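PDB 5JXF: Asp/Glu-specific dipeptidyl-peptidase from Flavobacterium psychrophilum, which removes dipeptides from the N terminus of oligopeptides as a serine peptidase of family S46, strictly requiring Asp or Glu at the P1 position. Local coordinates for residues Q300-T305 / G354-N359; I361-N366 / D688-P693; Y292-A297 / K393-I398. All coordinates share one frame; numbering follows the deposited sequence.

Contact 1. Residues Q300-T305 / G354-N359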
ATOM      1  N   GLN A 300      20.110 -14.326 -15.282  1.00 72.20           N
ATOM      2  CA  GLN A 300      19.764 -15.656 -14.793  1.00 71.87           C
ATOM      3  C   GLN A 300      18.975 -15.572 -13.488  1.00 75.30           C
ATOM      4  O   GLN A 300      18.059 -16.360 -13.239  1.00 78.35           O
ATOM      5  CB  GLN A 300      21.023 -16.503 -14.590  1.00 72.84           C
ATOM      6  CG  GLN A 300      20.728 -17.936 -14.170  1.00 80.54           C
ATOM      7  CD  GLN A 300      21.973 -18.694 -13.736  1.00 87.84           C
ATOM      8  OE1 GLN A 300      22.954 -18.100 -13.303  1.00 88.32           O
ATOM      9  NE2 GLN A 300      21.940 -20.014 -13.879  1.00 91.53           N
ATOM     10  N   ILE A 301      19.349 -14.618 -12.647  1.00 72.99           N
ATOM     11  CA  ILE A 301      18.662 -14.420 -11.386  1.00 71.65           C
ATOM     12  C   ILE A 301      17.229 -14.023 -11.676  1.00 68.44           C
ATOM     13  O   ILE A 301      16.269 -14.660 -11.236  1.00 65.33           O
ATOM     14  CB  ILE A 301      19.335 -13.326 -10.525  1.00 70.11           C
ATOM     15  CG1 ILE A 301      20.747 -13.746 -10.119  1.00 65.79           C
ATOM     16  CG2 ILE A 301      18.472 -12.997  -9.315  1.00 66.81           C
ATOM     17  CD1 ILE A 301      21.595 -12.600  -9.577  1.00 61.65           C
ATOM     18  N   VAL A 302      17.103 -12.950 -12.434  1.00 66.17           N
ATOM     19  CA  VAL A 302      15.809 -12.362 -12.702  1.00 72.69           C
ATOM     20  C   VAL A 302      14.917 -13.297 -13.524  1.00 82.55           C
ATOM     21  O   VAL A 302      13.751 -13.516 -13.182  1.00 88.90           O
ATOM     22  CB  VAL A 302      15.984 -11.026 -13.429  1.00 71.10           C
ATOM     23  CG1 VAL A 302      14.679 -10.570 -14.024  1.00 77.38           C
ATOM     24  CG2 VAL A 302      16.535  -9.986 -12.472  1.00 62.35           C
ATOM     25  N   ASN A 303      15.480 -13.866 -14.587  1.00 78.25           N
ATOM     26  CA  ASN A 303      14.688 -14.633 -15.539  1.00 79.03           C
ATOM     27  C   ASN A 303      14.384 -16.077 -15.138  1.00 80.38           C
ATOM     28  O   ASN A 303      13.354 -16.607 -15.537  1.00 87.38           O
ATOM     29  CB  ASN A 303      15.367 -14.642 -16.913  1.00 76.77           C
ATOM     30  CG  ASN A 303      15.419 -13.264 -17.555  1.00 80.13           C
ATOM     31  OD1 ASN A 303      14.492 -12.460 -17.417  1.00 76.79           O
ATOM     32  ND2 ASN A 303      16.493 -13.000 -18.294  1.00 83.26           N
ATOM     33  N   GLU A 304      15.242 -16.737 -14.367  1.00 68.47           N
ATOM     34  CA  GLU A 304      14.957 -18.152 -14.135  1.00 75.22           C
ATOM     35  C   GLU A 304      15.195 -18.727 -12.742  1.00 71.20           C
ATOM     36  O   GLU A 304      14.382 -19.531 -12.288  1.00 77.90           O
ATOM     37  CB  GLU A 304      15.722 -18.986 -15.162  1.00 89.00           C
ATOM     38  CG  GLU A 304      17.034 -18.381 -15.613  1.00 93.74           C
ATOM     39  CD  GLU A 304      17.322 -18.683 -17.068  1.00102.48           C
ATOM     40  OE1 GLU A 304      16.399 -19.174 -17.763  1.00107.09           O
ATOM     41  OE2 GLU A 304      18.466 -18.430 -17.512  1.00103.95           O
ATOM     42  N   THR A 305      16.261 -18.342 -12.044  1.00 63.41           N
ATOM     43  CA  THR A 305      16.462 -18.901 -10.708  1.00 64.73           C
ATOM     44  C   THR A 305      15.424 -18.364  -9.709  1.00 69.23           C
ATOM     45  O   THR A 305      14.752 -19.143  -9.033  1.00 72.68           O
ATOM     46  CB  THR A 305      17.886 -18.630 -10.166  1.00 71.88           C
ATOM     47  OG1 THR A 305      18.144 -17.224 -10.160  1.00 84.78           O
ATOM     48  CG2 THR A 305      18.934 -19.331 -11.031  1.00 73.60           C
ATOM     49  N   GLY A 354      13.026  -4.925  -8.129  1.00 61.38           N
ATOM     50  CA  GLY A 354      13.945  -3.798  -8.205  1.00 56.31           C
ATOM     51  C   GLY A 354      14.985  -3.882  -9.313  1.00 65.74           C
ATOM     52  O   GLY A 354      15.403  -2.859  -9.853  1.00 55.47           O
ATOM     53  N   LEU A 355      15.436  -5.093  -9.634  1.00 67.57           N
ATOM     54  CA  LEU A 355      16.411  -5.285 -10.708  1.00 66.05           C
ATOM     55  C   LEU A 355      15.800  -4.986 -12.080  1.00 69.59           C
ATOM     56  O   LEU A 355      16.450  -4.404 -12.950  1.00 74.31           O
ATOM     57  CB  LEU A 355      16.967  -6.717 -10.689  1.00 64.66           C
ATOM     58  CG  LEU A 355      17.857  -7.076  -9.493  1.00 60.19           C
ATOM     59  CD1 LEU A 355      18.134  -8.564  -9.446  1.00 60.13           C
ATOM     60  CD2 LEU A 355      19.136  -6.284  -9.551  1.00 56.24           C
ATOM     61  N   LYS A 356      14.556  -5.402 -12.272  1.00 63.79           N
ATOM     62  CA  LYS A 356      13.854  -5.106 -13.512  1.00 74.32           C
ATOM     63  C   LYS A 356      13.586  -3.613 -13.596  1.00 77.22           C
ATOM     64  O   LYS A 356      14.029  -2.948 -14.525  1.00 78.87           O
ATOM     65  CB  LYS A 356      12.547  -5.885 -13.593  1.00 77.63           C
ATOM     66  CG  LYS A 356      12.709  -7.375 -13.835  1.00 77.63           C
ATOM     67  CD  LYS A 356      11.434  -8.078 -13.428  1.00 82.88           C
ATOM     68  CE  LYS A 356      11.444  -9.544 -13.785  1.00 89.40           C
ATOM     69  NZ  LYS A 356      10.128 -10.177 -13.483  1.00 97.22           N
ATOM     70  N   LYS A 357      12.882  -3.100 -12.592  1.00 79.08           N
ATOM     71  CA  LYS A 357      12.473  -1.696 -12.531  1.00 81.85           C
ATOM     72  C   LYS A 357      13.626  -0.726 -12.780  1.00 80.17           C
ATOM     73  O   LYS A 357      13.448   0.305 -13.429  1.00 85.89           O
ATOM     74  CB  LYS A 357      11.827  -1.400 -11.171  1.00 76.75           C
ATOM     75  CG  LYS A 357      11.415   0.044 -10.976  1.00 80.69           C
ATOM     76  CD  LYS A 357      10.612   0.237  -9.696  1.00 83.07           C
ATOM     77  CE  LYS A 357       9.988   1.628  -9.649  1.00 88.65           C
ATOM     78  NZ  LYS A 357      11.002   2.697  -9.881  1.00 94.65           N
ATOM     79  N   SER A 358      14.812  -1.072 -12.282  1.00 67.31           N
ATOM     80  CA  SER A 358      15.978  -0.197 -12.379  1.00 72.60           C
ATOM     81  C   SER A 358      16.817  -0.530 -13.602  1.00 79.74           C
ATOM     82  O   SER A 358      17.801   0.158 -13.891  1.00 85.06           O
ATOM     83  CB  SER A 358      16.840  -0.305 -11.117  1.00 72.25           C
ATOM     84  OG  SER A 358      17.289  -1.636 -10.931  1.00 70.58           O
ATOM     85  N   ASN A 359      16.411  -1.587 -14.304  1.00 75.81           N
ATOM     86  CA  ASN A 359      17.128  -2.136 -15.457  1.00 80.28           C
ATOM     87  C   ASN A 359      18.605  -2.376 -15.127  1.00 82.46           C
ATOM     88  O   ASN A 359      19.504  -1.819 -15.756  1.00 89.76           O
ATOM     89  CB  ASN A 359      16.971  -1.211 -16.676  1.00 83.48           C
ATOM     90  CG  ASN A 359      17.776  -1.677 -17.879  1.00 93.03           C
ATOM     91  OD1 ASN A 359      17.902  -2.880 -18.126  1.00 96.71           O
ATOM     92  ND2 ASN A 359      18.322  -0.727 -18.634  1.00 92.00           N
TER
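V302 on 300-305 faces L355 and K356 on 354-359, and its two methyls divide the work between these neighbours. Apolar contacts carry the interface. V302 CG2 sits 3.7 Å from both L355 CB and L355 CD1, so this one methyl rests against the root and one branch of the leucine. L355 CD1 also comes within 4.4 Å of I301 CG2, a looser touch beside the valine. On the other branch, V302 CG1 lies anti to the backbone N (chi1 166°), which carries it to the lysine side of the pair, where it approaches K356 CE at a tight 3.4 Å. The K356 chain runs extended past the valine methyl, so that its aliphatic part, CG as well as CE, forms the flank of the contact toward solvent, whereas V302 and L355 are buried.

The hydrogen bonds lie within each segment. In 300-305 the Q300 carbonyl oxygen is gripped three times, by T305 N, E304 N and T305 OG1; the hydroxyl donor, 3.2 Å from Q300 O, stands above the carbonyl plane. These bonds accompany a wider pi-type turn at 301-305. In 354-359 the helix stops: S358 N to G354 O is the last regular helical bond, after which N359 has positive phi (51°) and N359 N bonds back to K356 O at 2.8 Å, part of a Schellman motif. N359 then serves as N-cap of the next helix, its OD1 accepting from G362 N.

L355 also touches M686 and I689 of a loop, and its side chain lies about 10 Å from that of R680, which by similarity recognises the acidic P1 residue. The whole is an antiparallel helical hairpin, in which the start of helix 295-325 packs against the end of helix 328-357.

Contact 2. Residues I361-N366 / D688-P693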
ATOM      1  N   ILE A 361      20.238  -4.983 -15.590  1.00 68.32           N
ATOM      2  CA  ILE A 361      20.822  -5.744 -16.683  1.00 72.61           C
ATOM      3  C   ILE A 361      21.400  -4.826 -17.759  1.00 77.85           C
ATOM      4  O   ILE A 361      22.496  -5.057 -18.268  1.00 84.71           O
ATOM      5  CB  ILE A 361      19.787  -6.690 -17.311  1.00 77.62           C
ATOM      6  CG1 ILE A 361      19.272  -7.686 -16.271  1.00 75.91           C
ATOM      7  CG2 ILE A 361      20.376  -7.436 -18.505  1.00 71.95           C
ATOM      8  CD1 ILE A 361      18.235  -8.661 -16.847  1.00 80.69           C
ATOM      9  N   GLY A 362      20.667  -3.773 -18.093  1.00 79.40           N
ATOM     10  CA  GLY A 362      21.140  -2.810 -19.068  1.00 80.16           C
ATOM     11  C   GLY A 362      22.264  -1.977 -18.489  1.00 83.90           C
ATOM     12  O   GLY A 362      23.244  -1.676 -19.167  1.00 90.87           O
ATOM     13  N   LEU A 363      22.110  -1.614 -17.221  1.00 84.81           N
ATOM     14  CA  LEU A 363      23.101  -0.820 -16.512  1.00 83.46           C
ATOM     15  C   LEU A 363      24.463  -1.477 -16.536  1.00 84.56           C
ATOM     16  O   LEU A 363      25.483  -0.805 -16.693  1.00 86.67           O
ATOM     17  CB  LEU A 363      22.663  -0.592 -15.070  1.00 77.03           C
ATOM     18  CG  LEU A 363      22.190   0.827 -14.791  1.00 79.87           C
ATOM     19  CD1 LEU A 363      21.163   1.238 -15.827  1.00 79.37           C
ATOM     20  CD2 LEU A 363      21.609   0.916 -13.397  1.00 83.55           C
ATOM     21  N   LYS A 364      24.477  -2.796 -16.376  1.00 82.76           N
ATOM     22  CA  LYS A 364      25.733  -3.535 -16.386  1.00 76.71           C
ATOM     23  C   LYS A 364      26.236  -3.725 -17.811  1.00 79.85           C
ATOM     24  O   LYS A 364      27.440  -3.641 -18.056  1.00 82.11           O
ATOM     25  CB  LYS A 364      25.580  -4.883 -15.679  1.00 73.99           C
ATOM     26  CG  LYS A 364      25.841  -4.798 -14.183  1.00 71.21           C
ATOM     27  CD  LYS A 364      25.817  -6.146 -13.494  1.00 69.65           C
ATOM     28  CE  LYS A 364      26.106  -5.989 -11.993  1.00 66.62           C
ATOM     29  NZ  LYS A 364      27.476  -5.474 -11.708  1.00 57.73           N
ATOM     30  N   GLN A 365      25.312  -3.971 -18.743  1.00 79.93           N
ATOM     31  CA  GLN A 365      25.658  -4.056 -20.164  1.00 80.52           C
ATOM     32  C   GLN A 365      26.404  -2.803 -20.594  1.00 83.99           C
ATOM     33  O   GLN A 365      27.418  -2.879 -21.280  1.00 89.44           O
ATOM     34  CB  GLN A 365      24.411  -4.245 -21.034  1.00 79.52           C
ATOM     35  CG  GLN A 365      23.994  -5.692 -21.245  1.00 76.66           C
ATOM     36  CD  GLN A 365      22.532  -5.804 -21.622  1.00 81.88           C
ATOM     37  OE1 GLN A 365      21.852  -4.794 -21.775  1.00 86.24           O
ATOM     38  NE2 GLN A 365      22.039  -7.027 -21.760  1.00 81.02           N
ATOM     39  N   ASN A 366      25.895  -1.651 -20.171  1.00 81.13           N
ATOM     40  CA  ASN A 366      26.545  -0.380 -20.450  1.00 84.46           C
ATOM     41  C   ASN A 366      27.923  -0.274 -19.789  1.00 85.41           C
ATOM     42  O   ASN A 366      28.847   0.302 -20.360  1.00 89.87           O
ATOM     43  CB  ASN A 366      25.650   0.774 -19.997  1.00 85.89           C
ATOM     44  CG  ASN A 366      24.376   0.884 -20.821  1.00 92.19           C
ATOM     45  OD1 ASN A 366      24.269   0.311 -21.910  1.00 95.45           O
ATOM     46  ND2 ASN A 366      23.403   1.626 -20.306  1.00 92.97           N
ATOM     47  N   ASP A 688      22.035  -6.360  -2.865  1.00 51.61           N
ATOM     48  CA  ASP A 688      23.159  -7.313  -2.932  1.00 50.12           C
ATOM     49  C   ASP A 688      23.733  -7.413  -4.337  1.00 57.28           C
ATOM     50  O   ASP A 688      24.844  -7.915  -4.538  1.00 54.70           O
ATOM     51  CB  ASP A 688      22.732  -8.721  -2.520  1.00 52.52           C
ATOM     52  CG  ASP A 688      22.358  -8.833  -1.064  1.00 58.63           C
ATOM     53  OD1 ASP A 688      22.398  -7.816  -0.333  1.00 61.59           O
ATOM     54  OD2 ASP A 688      21.994  -9.961  -0.667  1.00 59.46           O
ATOM     55  N   ILE A 689      22.938  -6.985  -5.314  1.00 53.00           N
ATOM     56  CA  ILE A 689      23.264  -7.142  -6.734  1.00 53.08           C
ATOM     57  C   ILE A 689      23.488  -5.768  -7.369  1.00 56.09           C
ATOM     58  O   ILE A 689      24.365  -5.591  -8.208  1.00 58.50           O
ATOM     59  CB  ILE A 689      22.130  -7.897  -7.474  1.00 54.12           C
ATOM     60  CG1 ILE A 689      21.903  -9.269  -6.831  1.00 56.01           C
ATOM     61  CG2 ILE A 689      22.407  -7.998  -8.979  1.00 49.76           C
ATOM     62  CD1 ILE A 689      23.122 -10.169  -6.862  1.00 62.55           C
ATOM     63  N   HIS A 690      22.685  -4.796  -6.938  1.00 56.48           N
ATOM     64  CA  HIS A 690      22.801  -3.422  -7.418  1.00 62.26           C
ATOM     65  C   HIS A 690      22.399  -2.459  -6.314  1.00 63.96           C
ATOM     66  O   HIS A 690      21.275  -2.524  -5.812  1.00 66.90           O
ATOM     67  CB  HIS A 690      21.927  -3.202  -8.658  1.00 66.38           C
ATOM     68  CG  HIS A 690      21.940  -1.793  -9.173  1.00 75.59           C
ATOM     69  ND1 HIS A 690      20.789  -1.059  -9.355  1.00 72.25           N
ATOM     70  CD2 HIS A 690      22.961  -0.994  -9.563  1.00 81.49           C
ATOM     71  CE1 HIS A 690      21.099   0.136  -9.827  1.00 74.91           C
ATOM     72  NE2 HIS A 690      22.411   0.199  -9.968  1.00 78.53           N
ATOM     73  N   TYR A 691      23.317  -1.576  -5.931  1.00 63.55           N
ATOM     74  CA  TYR A 691      23.037  -0.579  -4.904  1.00 59.72           C
ATOM     75  C   TYR A 691      22.663   0.763  -5.549  1.00 62.23           C
ATOM     76  O   TYR A 691      23.423   1.306  -6.338  1.00 73.08           O
ATOM     77  CB  TYR A 691      24.246  -0.416  -3.970  1.00 51.55           C
ATOM     78  CG  TYR A 691      24.019   0.546  -2.814  1.00 51.87           C
ATOM     79  CD1 TYR A 691      23.514   0.100  -1.602  1.00 51.37           C
ATOM     80  CD2 TYR A 691      24.305   1.898  -2.942  1.00 56.02           C
ATOM     81  CE1 TYR A 691      23.309   0.972  -0.553  1.00 54.70           C
ATOM     82  CE2 TYR A 691      24.096   2.773  -1.896  1.00 52.95           C
ATOM     83  CZ  TYR A 691      23.603   2.306  -0.712  1.00 51.00           C
ATOM     84  OH  TYR A 691      23.391   3.186   0.320  1.00 47.82           O
ATOM     85  N   ASP A 692      21.482   1.280  -5.223  1.00 63.81           N
ATOM     86  CA  ASP A 692      21.050   2.605  -5.685  1.00 60.34           C
ATOM     87  C   ASP A 692      20.824   3.447  -4.440  1.00 55.93           C
ATOM     88  O   ASP A 692      19.952   3.140  -3.631  1.00 57.85           O
ATOM     89  CB  ASP A 692      19.782   2.503  -6.545  1.00 61.32           C
ATOM     90  CG  ASP A 692      19.244   3.873  -7.032  1.00 66.63           C
ATOM     91  OD1 ASP A 692      19.531   4.939  -6.445  1.00 68.43           O
ATOM     92  OD2 ASP A 692      18.490   3.868  -8.025  1.00 70.71           O
ATOM     93  N   PRO A 693      21.629   4.506  -4.274  1.00 58.42           N
ATOM     94  CA  PRO A 693      21.658   5.307  -3.040  1.00 55.08           C
ATOM     95  C   PRO A 693      20.396   6.132  -2.791  1.00 52.54           C
ATOM     96  O   PRO A 693      20.151   6.558  -1.654  1.00 50.16           O
ATOM     97  CB  PRO A 693      22.863   6.234  -3.254  1.00 56.03           C
ATOM     98  CG  PRO A 693      23.046   6.294  -4.736  1.00 63.27           C
ATOM     99  CD  PRO A 693      22.634   4.950  -5.256  1.00 63.48           C
TER
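L363 overlaps the imidazole of H690 through a single methyl: CD2 stands 3.6 Å from H690 NE2 and 3.7 Å from H690 CE1. The leucine thus touches the far end of the ring, on its NE2–CE1 bond, and the methyl approaches obliquely. The two side chains cross at about a right angle. The H690 ring is brought to this place by its first torsion, with CG anti to the backbone N (chi1 177°), which extends the imidazole from the loop in the direction of helix 360-375. This part of the contact lies toward the surface and amounts to van der Waals packing between a methyl and an imidazole.

One residue further along the helix, K364 passes the loop at I689. Its CE comes to 4.2 Å from I689 O, a loose approach of a methylene to a carbonyl. The chain is extended as far as CE and then bends at its last torsion (chi4 -64°), which turns the ammonium group away from the loop to the chain that leads into helix 295-325, where NZ donates to the carbonyl oxygens of L293 and E291. Two backbone acceptors therefore hold the charged end, and of the methylenes CE alone comes near the loop backbone.

Residues 688-693 belong to the loop between strands 673-680 and 698-702 of the eight-stranded antiparallel sheet, and D688 anchors it through a salt bridge to K347 and a hydrogen bond to T658, a residue lining the bound aspartic acid. I689 packs on E351 of helix 328-357, while K364 also touches S295 and V298, so the loop lies against helix 360-375 with helices 295-325 and 328-357 close by.

Contact 3. Residues Y292-A297 / K393-I398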
ATOM      1  N   TYR A 292      29.538  -7.203  -8.241  1.00 63.37           N
ATOM      2  CA  TYR A 292      30.395  -7.134  -9.412  1.00 68.91           C
ATOM      3  C   TYR A 292      30.100  -8.207 -10.456  1.00 71.58           C
ATOM      4  O   TYR A 292      30.987  -8.615 -11.205  1.00 71.65           O
ATOM      5  CB  TYR A 292      31.842  -7.211  -8.956  1.00 64.18           C
ATOM      6  CG  TYR A 292      32.121  -6.218  -7.858  1.00 69.60           C
ATOM      7  CD1 TYR A 292      32.202  -4.862  -8.137  1.00 70.27           C
ATOM      8  CD2 TYR A 292      32.271  -6.631  -6.534  1.00 67.05           C
ATOM      9  CE1 TYR A 292      32.448  -3.946  -7.138  1.00 69.90           C
ATOM     10  CE2 TYR A 292      32.510  -5.718  -5.526  1.00 64.72           C
ATOM     11  CZ  TYR A 292      32.595  -4.377  -5.836  1.00 66.78           C
ATOM     12  OH  TYR A 292      32.835  -3.456  -4.847  1.00 60.01           O
ATOM     13  N   LEU A 293      28.851  -8.651 -10.505  1.00 72.35           N
ATOM     14  CA  LEU A 293      28.455  -9.695 -11.433  1.00 66.15           C
ATOM     15  C   LEU A 293      28.415  -9.172 -12.861  1.00 71.68           C
ATOM     16  O   LEU A 293      28.306  -7.971 -13.088  1.00 72.90           O
ATOM     17  CB  LEU A 293      27.092 -10.267 -11.043  1.00 60.27           C
ATOM     18  CG  LEU A 293      27.084 -11.202  -9.834  1.00 58.84           C
ATOM     19  CD1 LEU A 293      25.675 -11.671  -9.523  1.00 60.71           C
ATOM     20  CD2 LEU A 293      28.015 -12.379 -10.061  1.00 55.09           C
ATOM     21  N   PRO A 294      28.535 -10.083 -13.833  1.00 74.86           N
ATOM     22  CA  PRO A 294      28.312  -9.789 -15.248  1.00 75.52           C
ATOM     23  C   PRO A 294      26.829  -9.637 -15.538  1.00 73.46           C
ATOM     24  O   PRO A 294      26.024 -10.054 -14.709  1.00 74.09           O
ATOM     25  CB  PRO A 294      28.850 -11.030 -15.933  1.00 75.82           C
ATOM     26  CG  PRO A 294      28.508 -12.105 -14.939  1.00 75.46           C
ATOM     27  CD  PRO A 294      28.898 -11.496 -13.638  1.00 71.13           C
ATOM     28  N   SER A 295      26.490  -9.080 -16.698  1.00 75.00           N
ATOM     29  CA  SER A 295      25.106  -8.946 -17.141  1.00 77.31           C
ATOM     30  C   SER A 295      24.360 -10.264 -17.069  1.00 77.43           C
ATOM     31  O   SER A 295      23.194 -10.323 -16.673  1.00 72.86           O
ATOM     32  CB  SER A 295      25.050  -8.427 -18.583  1.00 85.91           C
ATOM     33  OG  SER A 295      25.476  -7.080 -18.679  1.00 91.66           O
ATOM     34  N   PHE A 296      25.052 -11.324 -17.464  1.00 80.46           N
ATOM     35  CA  PHE A 296      24.422 -12.613 -17.686  1.00 78.98           C
ATOM     36  C   PHE A 296      24.033 -13.283 -16.374  1.00 76.24           C
ATOM     37  O   PHE A 296      23.132 -14.127 -16.338  1.00 69.20           O
ATOM     38  CB  PHE A 296      25.357 -13.496 -18.507  1.00 84.28           C
ATOM     39  CG  PHE A 296      26.023 -12.762 -19.640  1.00 87.94           C
ATOM     40  CD1 PHE A 296      25.315 -12.458 -20.798  1.00 89.62           C
ATOM     41  CD2 PHE A 296      27.351 -12.365 -19.546  1.00 85.11           C
ATOM     42  CE1 PHE A 296      25.919 -11.779 -21.843  1.00 88.39           C
ATOM     43  CE2 PHE A 296      27.959 -11.684 -20.584  1.00 83.65           C
ATOM     44  CZ  PHE A 296      27.239 -11.390 -21.737  1.00 87.11           C
ATOM     45  N   ALA A 297      24.696 -12.874 -15.296  1.00 77.64           N
ATOM     46  CA  ALA A 297      24.393 -13.397 -13.971  1.00 74.87           C
ATOM     47  C   ALA A 297      23.088 -12.808 -13.477  1.00 71.02           C
ATOM     48  O   ALA A 297      22.234 -13.515 -12.942  1.00 74.87           O
ATOM     49  CB  ALA A 297      25.526 -13.087 -12.996  1.00 73.55           C
ATOM     50  N   LYS A 393      28.774 -17.596 -22.689  1.00 88.22           N
ATOM     51  CA  LYS A 393      28.835 -19.000 -23.059  1.00 84.71           C
ATOM     52  C   LYS A 393      28.373 -19.904 -21.924  1.00 85.63           C
ATOM     53  O   LYS A 393      27.371 -20.612 -22.049  1.00 84.44           O
ATOM     54  CB  LYS A 393      30.256 -19.374 -23.473  1.00 84.95           C
ATOM     55  N   TYR A 394      29.095 -19.857 -20.807  1.00 81.33           N
ATOM     56  CA  TYR A 394      28.834 -20.761 -19.692  1.00 81.65           C
ATOM     57  C   TYR A 394      27.504 -20.480 -18.982  1.00 80.01           C
ATOM     58  O   TYR A 394      26.804 -21.414 -18.583  1.00 80.81           O
ATOM     59  CB  TYR A 394      29.984 -20.703 -18.683  1.00 88.94           C
ATOM     60  CG  TYR A 394      31.338 -21.056 -19.269  1.00 95.60           C
ATOM     61  CD1 TYR A 394      31.623 -22.348 -19.696  1.00 92.57           C
ATOM     62  CD2 TYR A 394      32.341 -20.101 -19.367  1.00 99.90           C
ATOM     63  CE1 TYR A 394      32.864 -22.669 -20.230  1.00 94.22           C
ATOM     64  CE2 TYR A 394      33.581 -20.411 -19.897  1.00 99.64           C
ATOM     65  CZ  TYR A 394      33.839 -21.693 -20.324  1.00 97.59           C
ATOM     66  OH  TYR A 394      35.081 -21.990 -20.844  1.00101.57           O
ATOM     67  N   TYR A 395      27.148 -19.208 -18.829  1.00 76.46           N
ATOM     68  CA  TYR A 395      25.895 -18.867 -18.159  1.00 79.47           C
ATOM     69  C   TYR A 395      24.693 -19.368 -18.953  1.00 85.91           C
ATOM     70  O   TYR A 395      23.680 -19.767 -18.375  1.00 88.18           O
ATOM     71  CB  TYR A 395      25.796 -17.356 -17.922  1.00 76.40           C
ATOM     72  CG  TYR A 395      26.332 -16.933 -16.570  1.00 78.39           C
ATOM     73  CD1 TYR A 395      25.635 -17.234 -15.400  1.00 77.86           C
ATOM     74  CD2 TYR A 395      27.543 -16.253 -16.455  1.00 76.26           C
ATOM     75  CE1 TYR A 395      26.125 -16.860 -14.153  1.00 71.66           C
ATOM     76  CE2 TYR A 395      28.038 -15.875 -15.213  1.00 71.98           C
ATOM     77  CZ  TYR A 395      27.322 -16.182 -14.071  1.00 69.38           C
ATOM     78  OH  TYR A 395      27.796 -15.811 -12.839  1.00 78.28           O
ATOM     79  N   THR A 396      24.814 -19.368 -20.278  1.00 85.57           N
ATOM     80  CA  THR A 396      23.756 -19.910 -21.121  1.00 87.53           C
ATOM     81  C   THR A 396      23.714 -21.432 -21.002  1.00 84.04           C
ATOM     82  O   THR A 396      22.644 -22.018 -20.838  1.00 84.88           O
ATOM     83  CB  THR A 396      23.930 -19.516 -22.606  1.00 89.29           C
ATOM     84  OG1 THR A 396      24.260 -18.125 -22.707  1.00 91.85           O
ATOM     85  CG2 THR A 396      22.649 -19.786 -23.386  1.00 87.82           C
ATOM     86  N   GLU A 397      24.883 -22.064 -21.065  1.00 78.53           N
ATOM     87  CA  GLU A 397      24.985 -23.521 -21.003  1.00 80.78           C
ATOM     88  C   GLU A 397      24.501 -24.112 -19.674  1.00 82.41           C
ATOM     89  O   GLU A 397      23.802 -25.126 -19.663  1.00 80.77           O
ATOM     90  CB  GLU A 397      26.430 -23.957 -21.258  1.00 85.86           C
ATOM     91  N   ILE A 398      24.873 -23.475 -18.562  1.00 81.12           N
ATOM     92  CA  ILE A 398      24.554 -23.984 -17.228  1.00 76.69           C
ATOM     93  C   ILE A 398      23.065 -23.850 -16.888  1.00 81.90           C
ATOM     94  O   ILE A 398      22.546 -24.601 -16.062  1.00 78.84           O
ATOM     95  CB  ILE A 398      25.385 -23.254 -16.143  1.00 70.48           C
ATOM     96  CG1 ILE A 398      25.453 -24.092 -14.860  1.00 64.94           C
ATOM     97  CG2 ILE A 398      24.812 -21.847 -15.883  1.00 66.59           C
ATOM     98  CD1 ILE A 398      26.413 -23.551 -13.811  1.00 65.20           C
TER
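The ring of Y395 is the bump here, and the hollow it enters is formed by P294, F296 and A297 at the start of helix 295-325. Backbone makes part of its wall: F296 C and A297 CA lie over one face of the ring, both offset toward its rim, with A297 CA 3.8 Å above the plane. At the ring's outer end A297 CB reaches Y395 OH at 3.5 Å, and P294 CG comes obliquely to Y395 CE2 at 3.8 Å. F296 meets the base of the tyrosine instead, CB to CB at 3.9 Å, while its own ring, with CG anti to the carbonyl carbon (chi1 -43°), leads away toward F391 and Q392.

This is helix-to-helix packing in the helical part of the peptidase: P294 is the N-cap of helix 295-325, and the flank of helix 386-415 lies against that first turn. The smallness of A297 lets the phenol lie close over the helix backbone. A serine in place of Y395 would probably leave the hollow between P294 and A297 unfilled and strip the F296–A297 backbone of its aromatic cover. Beyond the two segments, I557 of helix 547-571 also touches Y395, and Q561 of the same helix touches P294.

From the N terminus, the chain first passes through 292-297 and 300-305, at the start of helix 295-325. It runs out and back through helix 328-357, and contact 1 closes this hairpin at 354-359. Helix 360-375 follows at once and supplies the first half of contact 2. Contact 3 closes next, at 393-398 on helix 386-415, and its loop encloses contact 1 entirely. Contact 2 closes last, some 320 residues after its first segment, at 688-693; it therefore crosses contact 3 but follows contact 1 in series. The helical region is thereby joined to a loop of the eight-stranded sheet. The contacts also meet directly: S295 OG lies 3.1 Å from Q365 N, and Q300 packs on Y395.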